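Local coordinates for protein alpha-fucosidase (Bifidobacterium bifidum, PDB 2EAB) that probably releases alpha-1,2-linked L-fucose from glycans by hydrolysis, this chain being the catalytic portion of a longer, membrane-associated glycoside hydrolase of family 95, at residues 576-579 with 580-584; 127-130 with 131-134; 318-321 with 322-326; 39-42 with 43-46; 590-593 with 594-597. One frame throughout, in Å; residues are numbered along the deposited sequence.

Interaction 1: residues 576-579 with 580-584; sequences NTYE and SSLVW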
loop_
_atom_site.group_PDB
_atom_site.type_symbol
_atom_site.label_atom_id
_atom_site.label_comp_id
_atom_site.label_asym_id
_atom_site.label_seq_id
_atom_site.Cartn_x
_atom_site.Cartn_y
_atom_site.Cartn_z
ATOM N N ASN A 576 -8.150 -17.171 -17.006
ATOM C CA ASN A 576 -9.197 -16.163 -16.883
ATOM C C ASN A 576 -8.600 -14.791 -17.161
ATOM O O ASN A 576 -7.384 -14.641 -17.273
ATOM C CB ASN A 576 -9.933 -16.227 -15.526
ATOM C CG ASN A 576 -9.010 -16.048 -14.329
ATOM O OD1 ASN A 576 -7.984 -15.360 -14.397
ATOM N ND2 ASN A 576 -9.387 -16.657 -13.208
ATOM N N THR A 577 -9.462 -13.793 -17.268
ATOM C CA THR A 577 -9.032 -12.450 -17.627
ATOM C C THR A 577 -8.149 -11.830 -16.545
ATOM O O THR A 577 -7.180 -11.132 -16.860
ATOM C CB THR A 577 -10.250 -11.582 -17.912
ATOM O OG1 THR A 577 -11.003 -12.217 -18.952
ATOM C CG2 THR A 577 -9.855 -10.170 -18.347
ATOM N N TYR A 578 -8.477 -12.104 -15.283
ATOM C CA TYR A 578 -7.682 -11.673 -14.138
ATOM C C TYR A 578 -6.204 -12.070 -14.308
ATOM O O TYR A 578 -5.312 -11.210 -14.366
ATOM C CB TYR A 578 -8.321 -12.247 -12.860
ATOM C CG TYR A 578 -7.393 -12.436 -11.684
ATOM C CD1 TYR A 578 -6.794 -11.350 -11.048
ATOM C CD2 TYR A 578 -7.139 -13.712 -11.187
ATOM C CE1 TYR A 578 -5.932 -11.539 -9.964
ATOM C CE2 TYR A 578 -6.290 -13.911 -10.111
ATOM C CZ TYR A 578 -5.692 -12.828 -9.503
ATOM O OH TYR A 578 -4.835 -13.067 -8.449
ATOM N N GLU A 579 -5.945 -13.367 -14.447
ATOM C CA GLU A 579 -4.558 -13.826 -14.535
ATOM C C GLU A 579 -3.886 -13.449 -15.847
ATOM O O GLU A 579 -2.719 -13.055 -15.855
ATOM C CB GLU A 579 -4.443 -15.331 -14.293
ATOM C CG GLU A 579 -4.758 -15.736 -12.860
ATOM C CD GLU A 579 -4.139 -17.062 -12.441
ATOM O OE1 GLU A 579 -3.584 -17.787 -13.293
ATOM O OE2 GLU A 579 -4.217 -17.391 -11.237
ATOM N N SER A 580 -4.613 -13.563 -16.955
ATOM C CA SER A 580 -4.035 -13.201 -18.247
ATOM C C SER A 580 -3.700 -11.722 -18.342
ATOM O O SER A 580 -2.680 -11.364 -18.931
ATOM C CB SER A 580 -4.927 -13.635 -19.405
ATOM O OG SER A 580 -4.938 -15.047 -19.487
ATOM N N SER A 581 -4.533 -10.869 -17.751
ATOM C CA SER A 581 -4.246 -9.434 -17.746
ATOM C C SER A 581 -2.970 -9.143 -16.971
ATOM O O SER A 581 -2.152 -8.316 -17.391
ATOM C CB SER A 581 -5.408 -8.637 -17.156
ATOM O OG SER A 581 -6.555 -8.743 -17.982
ATOM N N LEU A 582 -2.803 -9.835 -15.847
ATOM C CA LEU A 582 -1.617 -9.656 -15.022
ATOM C C LEU A 582 -0.358 -10.183 -15.706
ATOM O O LEU A 582 0.694 -9.536 -15.673
ATOM C CB LEU A 582 -1.797 -10.317 -13.655
ATOM C CG LEU A 582 -2.776 -9.599 -12.725
ATOM C CD1 LEU A 582 -2.976 -10.408 -11.461
ATOM C CD2 LEU A 582 -2.311 -8.186 -12.392
ATOM N N VAL A 583 -0.445 -11.357 -16.323
ATOM C CA VAL A 583 0.731 -11.923 -16.988
ATOM C C VAL A 583 1.104 -11.097 -18.221
ATOM O O VAL A 583 2.288 -10.854 -18.474
ATOM C CB VAL A 583 0.555 -13.429 -17.293
ATOM C CG1 VAL A 583 1.723 -13.968 -18.126
ATOM C CG2 VAL A 583 0.450 -14.203 -15.986
ATOM N N TRP A 584 0.090 -10.644 -18.956
ATOM C CA TRP A 584 0.306 -9.748 -20.087
ATOM C C TRP A 584 1.058 -8.496 -19.638
ATOM O O TRP A 584 2.036 -8.091 -20.280
ATOM C CB TRP A 584 -1.030 -9.389 -20.731
ATOM C CG TRP A 584 -0.932 -8.526 -21.954
ATOM C CD1 TRP A 584 -0.864 -8.941 -23.253
ATOM C CD2 TRP A 584 -0.911 -7.094 -21.989
ATOM N NE1 TRP A 584 -0.799 -7.856 -24.094
ATOM C CE2 TRP A 584 -0.832 -6.710 -23.346
ATOM C CE3 TRP A 584 -0.966 -6.097 -21.007
ATOM C CZ2 TRP A 584 -0.792 -5.368 -23.744
ATOM C CZ3 TRP A 584 -0.923 -4.764 -21.404
ATOM C CH2 TRP A 584 -0.847 -4.413 -22.763
#

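Interaction 2: residues 127-130 with 131-134; sequences GENA and AEQG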
loop_
_atom_site.group_PDB
_atom_site.type_symbol
_atom_site.label_atom_id
_atom_site.label_comp_id
_atom_site.label_asym_id
_atom_site.label_seq_id
_atom_site.Cartn_x
_atom_site.Cartn_y
_atom_site.Cartn_z
ATOM N N GLY A 127 0.287 -24.449 3.813
ATOM C CA GLY A 127 0.151 -23.456 4.871
ATOM C C GLY A 127 -0.842 -23.819 5.963
ATOM O O GLY A 127 -1.608 -22.974 6.425
ATOM N N GLU A 128 -0.813 -25.071 6.406
ATOM C CA GLU A 128 -1.814 -25.568 7.352
ATOM C C GLU A 128 -1.577 -25.187 8.805
ATOM O O GLU A 128 -2.521 -25.181 9.594
ATOM C CB GLU A 128 -1.970 -27.085 7.246
ATOM C CG GLU A 128 -2.234 -27.606 5.836
ATOM C CD GLU A 128 -0.965 -27.836 5.020
ATOM O OE1 GLU A 128 0.152 -27.631 5.547
ATOM O OE2 GLU A 128 -1.088 -28.237 3.843
ATOM N N ASN A 129 -0.331 -24.880 9.158
ATOM C CA ASN A 129 0.039 -24.646 10.552
ATOM C C ASN A 129 0.020 -23.158 10.882
ATOM O O ASN A 129 0.915 -22.412 10.471
ATOM C CB ASN A 129 1.414 -25.259 10.850
ATOM C CG ASN A 129 1.776 -25.210 12.339
ATOM O OD1 ASN A 129 1.225 -24.417 13.098
ATOM N ND2 ASN A 129 2.716 -26.057 12.754
ATOM N N ALA A 130 -1.007 -22.730 11.614
ATOM C CA ALA A 130 -1.193 -21.314 11.932
ATOM C C ALA A 130 -0.078 -20.730 12.803
ATOM O O ALA A 130 0.152 -19.521 12.770
ATOM C CB ALA A 130 -2.551 -21.085 12.576
ATOM N N ALA A 131 0.592 -21.582 13.582
ATOM C CA ALA A 131 1.740 -21.162 14.388
ATOM C C ALA A 131 2.966 -20.888 13.522
ATOM O O ALA A 131 3.788 -20.040 13.862
ATOM C CB ALA A 131 2.062 -22.204 15.443
ATOM N N GLU A 132 3.098 -21.628 12.425
ATOM C CA GLU A 132 4.167 -21.373 11.452
ATOM C C GLU A 132 3.886 -20.120 10.639
ATOM O O GLU A 132 4.797 -19.351 10.330
ATOM C CB GLU A 132 4.326 -22.544 10.491
ATOM C CG GLU A 132 5.006 -23.773 11.057
ATOM C CD GLU A 132 5.304 -24.799 9.984
ATOM O OE1 GLU A 132 4.694 -24.729 8.895
ATOM O OE2 GLU A 132 6.163 -25.672 10.226
ATOM N N GLN A 133 2.628 -19.926 10.263
ATOM C CA GLN A 133 2.269 -18.743 9.502
ATOM C C GLN A 133 2.532 -17.499 10.341
ATOM O O GLN A 133 3.191 -16.562 9.890
ATOM C CB GLN A 133 0.807 -18.798 9.088
ATOM C CG GLN A 133 0.421 -17.635 8.188
ATOM C CD GLN A 133 -0.933 -17.799 7.530
ATOM O OE1 GLN A 133 -1.597 -18.838 7.660
ATOM N NE2 GLN A 133 -1.346 -16.770 6.799
ATOM N N GLY A 134 2.021 -17.501 11.568
ATOM C CA GLY A 134 2.170 -16.365 12.455
ATOM C C GLY A 134 1.385 -15.161 11.984
ATOM O O GLY A 134 0.489 -15.270 11.149
HETATM O O HOH W 1 -2.004 -21.331 8.740
HETATM O O HOH W 2 2.230 -25.082 7.545
#

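Interaction 3: residues 318-321 with 322-326; sequences AVKK and AHIDD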
loop_
_atom_site.group_PDB
_atom_site.type_symbol
_atom_site.label_atom_id
_atom_site.label_comp_id
_atom_site.label_asym_id
_atom_site.label_seq_id
_atom_site.Cartn_x
_atom_site.Cartn_y
_atom_site.Cartn_z
ATOM N N ALA A 318 17.319 19.623 19.110
ATOM C CA ALA A 318 17.995 19.113 17.922
ATOM C C ALA A 318 17.290 17.898 17.314
ATOM O O ALA A 318 17.183 17.789 16.090
ATOM C CB ALA A 318 19.441 18.785 18.235
ATOM N N VAL A 319 16.825 16.985 18.165
ATOM C CA VAL A 319 16.101 15.795 17.703
ATOM C C VAL A 319 14.785 16.199 17.029
ATOM O O VAL A 319 14.446 15.685 15.957
ATOM C CB VAL A 319 15.874 14.776 18.854
ATOM C CG1 VAL A 319 14.912 13.661 18.433
ATOM C CG2 VAL A 319 17.202 14.183 19.299
ATOM N N LYS A 320 14.066 17.139 17.637
ATOM C CA LYS A 320 12.823 17.643 17.055
ATOM C C LYS A 320 13.058 18.337 15.714
ATOM O O LYS A 320 12.320 18.093 14.757
ATOM C CB LYS A 320 12.100 18.582 18.026
ATOM C CG LYS A 320 10.793 19.146 17.486
ATOM C CD LYS A 320 10.061 19.952 18.536
ATOM C CE LYS A 320 8.821 20.614 17.962
ATOM N NZ LYS A 320 8.037 21.320 19.009
ATOM N N LYS A 321 14.078 19.194 15.644
ATOM C CA LYS A 321 14.402 19.904 14.403
ATOM C C LYS A 321 14.702 18.931 13.267
ATOM O O LYS A 321 14.143 19.051 12.175
ATOM C CB LYS A 321 15.580 20.865 14.598
ATOM C CG LYS A 321 15.942 21.642 13.338
ATOM C CD LYS A 321 17.216 22.454 13.509
ATOM C CE LYS A 321 17.505 23.293 12.272
ATOM N NZ LYS A 321 17.895 22.470 11.089
ATOM N N ALA A 322 15.583 17.971 13.533
ATOM C CA ALA A 322 15.961 16.973 12.535
ATOM C C ALA A 322 14.756 16.153 12.094
ATOM O O ALA A 322 14.622 15.828 10.907
ATOM C CB ALA A 322 17.052 16.072 13.069
ATOM N N HIS A 323 13.883 15.825 13.043
ATOM C CA HIS A 323 12.664 15.101 12.717
ATOM C C HIS A 323 11.754 15.884 11.777
ATOM O O HIS A 323 11.326 15.369 10.740
ATOM C CB HIS A 323 11.860 14.741 13.962
ATOM C CG HIS A 323 10.507 14.209 13.629
ATOM N ND1 HIS A 323 9.335 14.873 13.919
ATOM C CD2 HIS A 323 10.153 13.097 12.945
ATOM C CE1 HIS A 323 8.316 14.169 13.456
ATOM N NE2 HIS A 323 8.787 13.090 12.860
ATOM N N ILE A 324 11.434 17.117 12.161
ATOM C CA ILE A 324 10.492 17.920 11.388
ATOM C C ILE A 324 11.052 18.218 9.997
ATOM O O ILE A 324 10.316 18.149 9.009
ATOM C CB ILE A 324 10.055 19.198 12.149
ATOM C CG1 ILE A 324 9.212 18.811 13.372
ATOM C CG2 ILE A 324 9.278 20.144 11.230
ATOM C CD1 ILE A 324 8.858 19.964 14.294
ATOM N N ASP A 325 12.349 18.511 9.915
ATOM C CA ASP A 325 13.012 18.715 8.620
ATOM C C ASP A 325 12.845 17.491 7.712
ATOM O O ASP A 325 12.500 17.624 6.536
ATOM C CB ASP A 325 14.505 19.020 8.803
ATOM C CG ASP A 325 14.771 20.410 9.379
ATOM O OD1 ASP A 325 13.834 21.224 9.493
ATOM O OD2 ASP A 325 15.944 20.686 9.713
ATOM N N ASP A 326 13.082 16.308 8.276
ATOM C CA ASP A 326 12.995 15.041 7.554
ATOM C C ASP A 326 11.564 14.735 7.095
ATOM O O ASP A 326 11.334 14.405 5.927
ATOM C CB ASP A 326 13.520 13.926 8.457
ATOM C CG ASP A 326 13.247 12.543 7.908
ATOM O OD1 ASP A 326 13.932 12.134 6.948
ATOM O OD2 ASP A 326 12.352 11.862 8.456
#

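Interaction 4: residues 39-42 with 43-46; sequences YGNP and DNNR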
loop_
_atom_site.group_PDB
_atom_site.type_symbol
_atom_site.label_atom_id
_atom_site.label_comp_id
_atom_site.label_asym_id
_atom_site.label_seq_id
_atom_site.Cartn_x
_atom_site.Cartn_y
_atom_site.Cartn_z
ATOM N N TYR A 39 -12.933 -7.113 16.599
ATOM C CA TYR A 39 -13.062 -5.894 17.393
ATOM C C TYR A 39 -14.317 -5.869 18.270
ATOM O O TYR A 39 -14.909 -4.809 18.504
ATOM C CB TYR A 39 -12.976 -4.661 16.500
ATOM C CG TYR A 39 -11.575 -4.348 16.021
ATOM C CD1 TYR A 39 -10.769 -3.447 16.714
ATOM C CD2 TYR A 39 -11.057 -4.948 14.877
ATOM C CE1 TYR A 39 -9.491 -3.137 16.278
ATOM C CE2 TYR A 39 -9.769 -4.646 14.433
ATOM C CZ TYR A 39 -9.002 -3.740 15.137
ATOM O OH TYR A 39 -7.748 -3.409 14.698
ATOM N N GLY A 40 -14.694 -7.045 18.772
ATOM C CA GLY A 40 -15.818 -7.179 19.702
ATOM C C GLY A 40 -15.549 -6.587 21.075
ATOM O O GLY A 40 -16.484 -6.217 21.792
ATOM N N ASN A 41 -14.273 -6.510 21.449
ATOM C CA ASN A 41 -13.857 -5.823 22.666
ATOM C C ASN A 41 -13.964 -4.317 22.432
ATOM O O ASN A 41 -13.268 -3.782 21.560
ATOM C CB ASN A 41 -12.419 -6.223 23.026
ATOM C CG ASN A 41 -11.932 -5.609 24.333
ATOM O OD1 ASN A 41 -12.405 -4.559 24.769
ATOM N ND2 ASN A 41 -10.962 -6.268 24.961
ATOM N N PRO A 42 -14.841 -3.625 23.193
ATOM C CA PRO A 42 -15.052 -2.187 22.982
ATOM C C PRO A 42 -13.777 -1.345 23.064
ATOM O O PRO A 42 -13.677 -0.331 22.376
ATOM C CB PRO A 42 -16.024 -1.801 24.104
ATOM C CG PRO A 42 -16.733 -3.063 24.431
ATOM C CD PRO A 42 -15.697 -4.139 24.283
ATOM N N ASP A 43 -12.813 -1.753 23.883
ATOM C CA ASP A 43 -11.558 -1.013 24.003
ATOM C C ASP A 43 -10.713 -1.101 22.726
ATOM O O ASP A 43 -10.104 -0.116 22.298
ATOM C CB ASP A 43 -10.754 -1.501 25.207
ATOM C CG ASP A 43 -9.655 -0.537 25.598
ATOM O OD1 ASP A 43 -9.956 0.648 25.863
ATOM O OD2 ASP A 43 -8.485 -0.967 25.651
ATOM N N ASN A 44 -10.669 -2.284 22.124
ATOM C CA ASN A 44 -9.977 -2.452 20.850
ATOM C C ASN A 44 -10.684 -1.690 19.736
ATOM O O ASN A 44 -10.037 -1.064 18.888
ATOM C CB ASN A 44 -9.856 -3.931 20.489
ATOM C CG ASN A 44 -8.915 -4.686 21.411
ATOM O OD1 ASN A 44 -8.031 -4.102 22.035
ATOM N ND2 ASN A 44 -9.096 -6.001 21.485
ATOM N N ASN A 45 -12.013 -1.734 19.735
ATOM C CA ASN A 45 -12.766 -0.952 18.769
ATOM C C ASN A 45 -12.533 0.547 18.936
ATOM O O ASN A 45 -12.398 1.277 17.947
ATOM C CB ASN A 45 -14.257 -1.248 18.843
ATOM C CG ASN A 45 -15.040 -0.437 17.835
ATOM O OD1 ASN A 45 -14.839 -0.577 16.629
ATOM N ND2 ASN A 45 -15.896 0.455 18.323
ATOM N N ARG A 46 -12.488 1.014 20.184
ATOM C CA ARG A 46 -12.201 2.420 20.434
ATOM C C ARG A 46 -10.840 2.795 19.850
ATOM O O ARG A 46 -10.700 3.846 19.215
ATOM C CB ARG A 46 -12.263 2.756 21.929
ATOM C CG ARG A 46 -12.168 4.256 22.232
ATOM C CD ARG A 46 -13.500 4.977 22.039
ATOM N NE ARG A 46 -14.510 4.561 23.014
ATOM C CZ ARG A 46 -15.789 4.933 22.985
ATOM N NH1 ARG A 46 -16.238 5.747 22.036
ATOM N NH2 ARG A 46 -16.621 4.490 23.916
HETATM O O HOH W 3 -11.530 -7.290 20.223
HETATM O O HOH W 4 -15.898 0.780 21.262
#

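Interaction 5: residues 590-593 with 594-597; sequences AIEA and AKAK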
loop_
_atom_site.group_PDB
_atom_site.type_symbol
_atom_site.label_atom_id
_atom_site.label_comp_id
_atom_site.label_asym_id
_atom_site.label_seq_id
_atom_site.Cartn_x
_atom_site.Cartn_y
_atom_site.Cartn_z
ATOM N N ALA A 590 8.387 -6.383 -18.481
ATOM C CA ALA A 590 9.661 -7.083 -18.636
ATOM C C ALA A 590 10.349 -6.724 -19.951
ATOM O O ALA A 590 11.559 -6.494 -19.978
ATOM C CB ALA A 590 9.457 -8.586 -18.530
ATOM N N ILE A 591 9.573 -6.678 -21.029
ATOM C CA ILE A 591 10.086 -6.273 -22.336
ATOM C C ILE A 591 10.620 -4.844 -22.280
ATOM O O ILE A 591 11.699 -4.557 -22.805
ATOM C CB ILE A 591 9.010 -6.439 -23.433
ATOM C CG1 ILE A 591 8.788 -7.928 -23.722
ATOM C CG2 ILE A 591 9.412 -5.708 -24.715
ATOM C CD1 ILE A 591 7.497 -8.244 -24.450
ATOM N N GLU A 592 9.884 -3.956 -21.620
ATOM C CA GLU A 592 10.342 -2.577 -21.482
ATOM C C GLU A 592 11.620 -2.460 -20.661
ATOM O O GLU A 592 12.529 -1.698 -21.020
ATOM C CB GLU A 592 9.237 -1.678 -20.932
ATOM C CG GLU A 592 8.084 -1.503 -21.902
ATOM C CD GLU A 592 8.565 -1.029 -23.264
ATOM O OE1 GLU A 592 9.203 0.049 -23.329
ATOM O OE2 GLU A 592 8.336 -1.738 -24.265
ATOM N N ALA A 593 11.708 -3.239 -19.584
ATOM C CA ALA A 593 12.920 -3.262 -18.765
ATOM C C ALA A 593 14.114 -3.766 -19.577
ATOM O O ALA A 593 15.209 -3.184 -19.536
ATOM C CB ALA A 593 12.711 -4.116 -17.523
ATOM N N ALA A 594 13.890 -4.840 -20.328
ATOM C CA ALA A 594 14.917 -5.401 -21.203
ATOM C C ALA A 594 15.376 -4.380 -22.237
ATOM O O ALA A 594 16.578 -4.162 -22.405
ATOM C CB ALA A 594 14.407 -6.657 -21.888
ATOM N N LYS A 595 14.421 -3.736 -22.904
ATOM C CA LYS A 595 14.736 -2.730 -23.920
ATOM C C LYS A 595 15.567 -1.581 -23.357
ATOM O O LYS A 595 16.499 -1.100 -24.011
ATOM C CB LYS A 595 13.459 -2.205 -24.571
ATOM C CG LYS A 595 12.847 -3.175 -25.562
ATOM C CD LYS A 595 11.581 -2.626 -26.191
ATOM C CE LYS A 595 11.071 -3.552 -27.289
ATOM N NZ LYS A 595 12.038 -3.713 -28.421
ATOM N N ALA A 596 15.247 -1.164 -22.135
ATOM C CA ALA A 596 15.959 -0.071 -21.476
ATOM C C ALA A 596 17.422 -0.420 -21.206
ATOM O O ALA A 596 18.263 0.468 -21.040
ATOM C CB ALA A 596 15.256 0.317 -20.190
ATOM N N LYS A 597 17.711 -1.719 -21.161
ATOM C CA LYS A 597 19.069 -2.220 -20.958
ATOM C C LYS A 597 19.745 -2.659 -22.259
ATOM O O LYS A 597 20.894 -3.104 -22.245
ATOM C CB LYS A 597 19.050 -3.383 -19.963
ATOM C CG LYS A 597 18.708 -2.966 -18.545
ATOM C CD LYS A 597 18.570 -4.154 -17.609
ATOM C CE LYS A 597 19.879 -4.923 -17.430
ATOM N NZ LYS A 597 21.001 -4.089 -16.912
#

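Interaction 1: residues 576-579 with 580-584
Ser581 folds its hydroxyl back onto Thr577 in the first turn of helix 577-596, OG donating to Thr577 O at 2.7 Å. The torsion that makes this possible sets OG beside the serine's own backbone N (chi1 -66°). Ser581 N bonds to the same oxygen, 2.8 Å from Thr577 O, and the two donors come from opposite faces of the carbonyl plane, the hydroxyl standing above it rather than on a lone pair. Thr577 CG2 lies 3.6 Å from Ser581 OG, while Thr577 OG1 turns to Lys651 O. Just ahead, Asn576 is the N-cap: its OD1 receives Glu579 N at 2.9 Å in a nearly straight bond (173°). Tyr578 sets CG roughly opposite its backbone N (chi1 155°), and the OH finds Asn422. Leu582 reaches this ring with one branch, CD1 lying 3.5 Å from Tyr578 CE1 in an oblique crossing, and its side chain also touches Trp510. Glu579 extends to Thr560, and its carbonyl O has Val583 CG2 at 3.4 Å beside the bond from Val583 N. Every residue that touches here is buried, and the chemistry implies a shared settlement of polar groups: the Asn576 amide caps Glu579 N, one carbonyl satisfies both the N-H and the hydroxyl of Ser581, and other parts of the chain take the ends of Thr577, Tyr578 and Glu579.

Interaction 2: residues 127-130 with 131-134
Asn129 grips the first turn of the short helix 130-133 with its side-chain amide, OD1 accepting Ala131 N at 2.9 Å. That bond is bent (134° at the hydrogen), and a second one to OD1, from Glu132 N at 3.4 Å, is weak. The torsion that turns the amide toward the helix places CG opposite the backbone N (chi1 -172°). The tight part is this cap and first turn, where Asn129 O also takes Gln133 N at 3.0 Å. Glu132 crosses Asn129 at about a right angle, its CG 3.7 Å from Asn129 ND2, and the amide and carboxylate planes are nearly parallel, 11° apart. The hydrated part is looser. One water donates to Glu132 OE1 at 2.8 Å and accepts from Asn129 N, in place of a direct hydrogen bond between the two. Another spans Gly127 O and Gln133 OE1, donating to both. The far ends of these side chains look elsewhere, Glu132 OE2 to Ser87 and Gln133 NE2 to Glu486. Gly134 leaves the helix with positive phi, its N still held by Ala130 O at 3.0 Å. The whole is a worked case of asparagine N-capping, with Glu132 at the position used in a capping box but joined to the cap residue through water.

Interaction 3: residues 318-321 with 322-326
A lysine-aspartate pair spaced i to i+4 marks the outer side of helix 316-331, where Lys321 NZ forms a salt bridge with Asp325 OD2 at 3.0 Å. The lysine runs extended as far as CE and then bends at its last torsion (chi4 -69°), which brings the ammonium over to the carboxylate. It meets OD2 nearly along the C-O axis, and the side chains cross obliquely. Asp325 contributes by holding CG beside its own backbone N (chi1 -72°), a setting that also brings Asp325 CG to 3.2 Å from Lys321 O. Carbonyl and carboxylate are therefore close neighbours, and the ammonium, together with Asp325 N bonded to Lys321 O at 2.9 Å, would probably offset their mutual repulsion. Both residues are exposed, so solvent is likely to weaken the ion pair. The next pair is apolar. Lys320 and Ile324 lie alongside each other and point the same way, with Ile324 CD1 3.7 Å from Lys320 CE and 3.8 Å from Lys320 CG. Fully stretched, the lysine uses its methylenes against the isoleucine and sends NZ on to salt bridges with Asp11 and Glu181. Elsewhere on the helix His323 stacks with Phe183 of strand 176-185, and Val319 touches the same phenylalanine. These partners place the helix against a strand of the large antiparallel sheet of the N-terminal region. The arrangement is typical of an amphipathic helix laid on a beta-sheet, with an i to i+4 salt bridge on its exposed side.

Interaction 4: residues 39-42 with 43-46
This is a surface helix cap, placed where the loop after strand 19-22 runs into helix 42-50 in the N-terminal part of the chain: Asn41, the N-cap, accepts Asp43 N on its side-chain OD1 at 3.0 Å. The bond is fairly bent (147°) and its donor is tilted from the amide's carbonyl plane. CG opposite the backbone N (chi1 -177°) brings the amide round to Asp43 N. The Asp43 side chain lies alongside it, pointing the same way, and its OD2 forms a salt bridge with Arg71. On the backbone, Asn41 O takes Asn45 N at 3.0 Å, and Pro42 O takes Arg46 N. Pro42 occupies the first helical position, where its missing N-H costs the helix no bond. Asn44 crosses Asn41 obliquely, with ND2 3.7 Å from Asn41 CB and the two amide planes 41° apart. Water completes that pairing, accepting from both Asn41 N and Asn44 ND2. A second water donates to Pro42 O at 2.7 Å and accepts from Asn45 ND2, whose amide also reaches Ala31 O, while Asn45 OD1 meets Gln49 and Gln48. Tyr39 supplies the buried side of the contact: its ring meets the helix backbone edge-on, CD1 3.3 Å from Asn44 O, with Asn44 C and Asn45 N near the ring plane. The tyrosine also touches Trp47 and Pro763. Taken together, this is an Asx turn opening a helix, an Asn-Pro N-cap of the textbook kind.

Interaction 5: residues 590-593 with 594-597
Lys595 lies back along Ile591 late in helix 577-596, and its side chain can be followed atom by atom. CB begins 3.4 Å from Ile591 O, the carbonyl that also receives Lys595 N. The first torsion keeps CG beside the backbone N (chi1 -76°), which holds CG 3.3 Å from Ile591 O. CD then passes Glu592, lying 3.9 Å from Glu592 OE2. At CE the chain meets a methyl, Ile591 CG2, at 3.7 Å, the two side chains running side by side in the same direction. After the final bend (chi4 -62°), Lys595 NZ stays 5.9 Å from Glu592 OE2. The opposite charges are thus near each other without forming a salt bridge, and only a diffuse attraction is likely. Glu592 bends at its second torsion and crosses the lysine obliquely; a bound Tris molecule, probably from the crystallisation liquor, comes within about 3 Å of its side chain. Further on, Lys597 N bonds only weakly to Ala593 O, while Ala594 O accepts the same N-H at 3.0 Å. The side chain of Lys597 is held separately, NZ forming a salt bridge with Asp529. Neighbouring helices meet this part of the chain on several residues: Ala594 touches Tyr532 of helix 525-546, and Ala593 meets Tyr516 and Ala596 meets Tyr519 of helix 507-520. Ile591, for its part, packs on Trp632 and Ser633 of helix 632-639.

Interactions 1 and 5 belong to one helix, 577-596, and show its first turn and a later part, with centres 20 Å apart. Both lie near a calcium site seen for this protein but not occupied in this chain: Ser581 lies about 9 Å from Asp690, and Glu592 about 7 Å from Asp690 and from Glu520, between side chains. Interactions 2 and 4 repeat the asparagine N-cap in the N-terminal region, their centres 26 Å apart, yet differ in burial. Interaction 2 is no part of the occupied calcium site, Gly134 being about 12 Å from the side chain of the calcium ligand Leu393. Interaction 3 stands apart from annotated sites, on the opposite side of the chain's centre from interaction 1, their centres 46 Å apart.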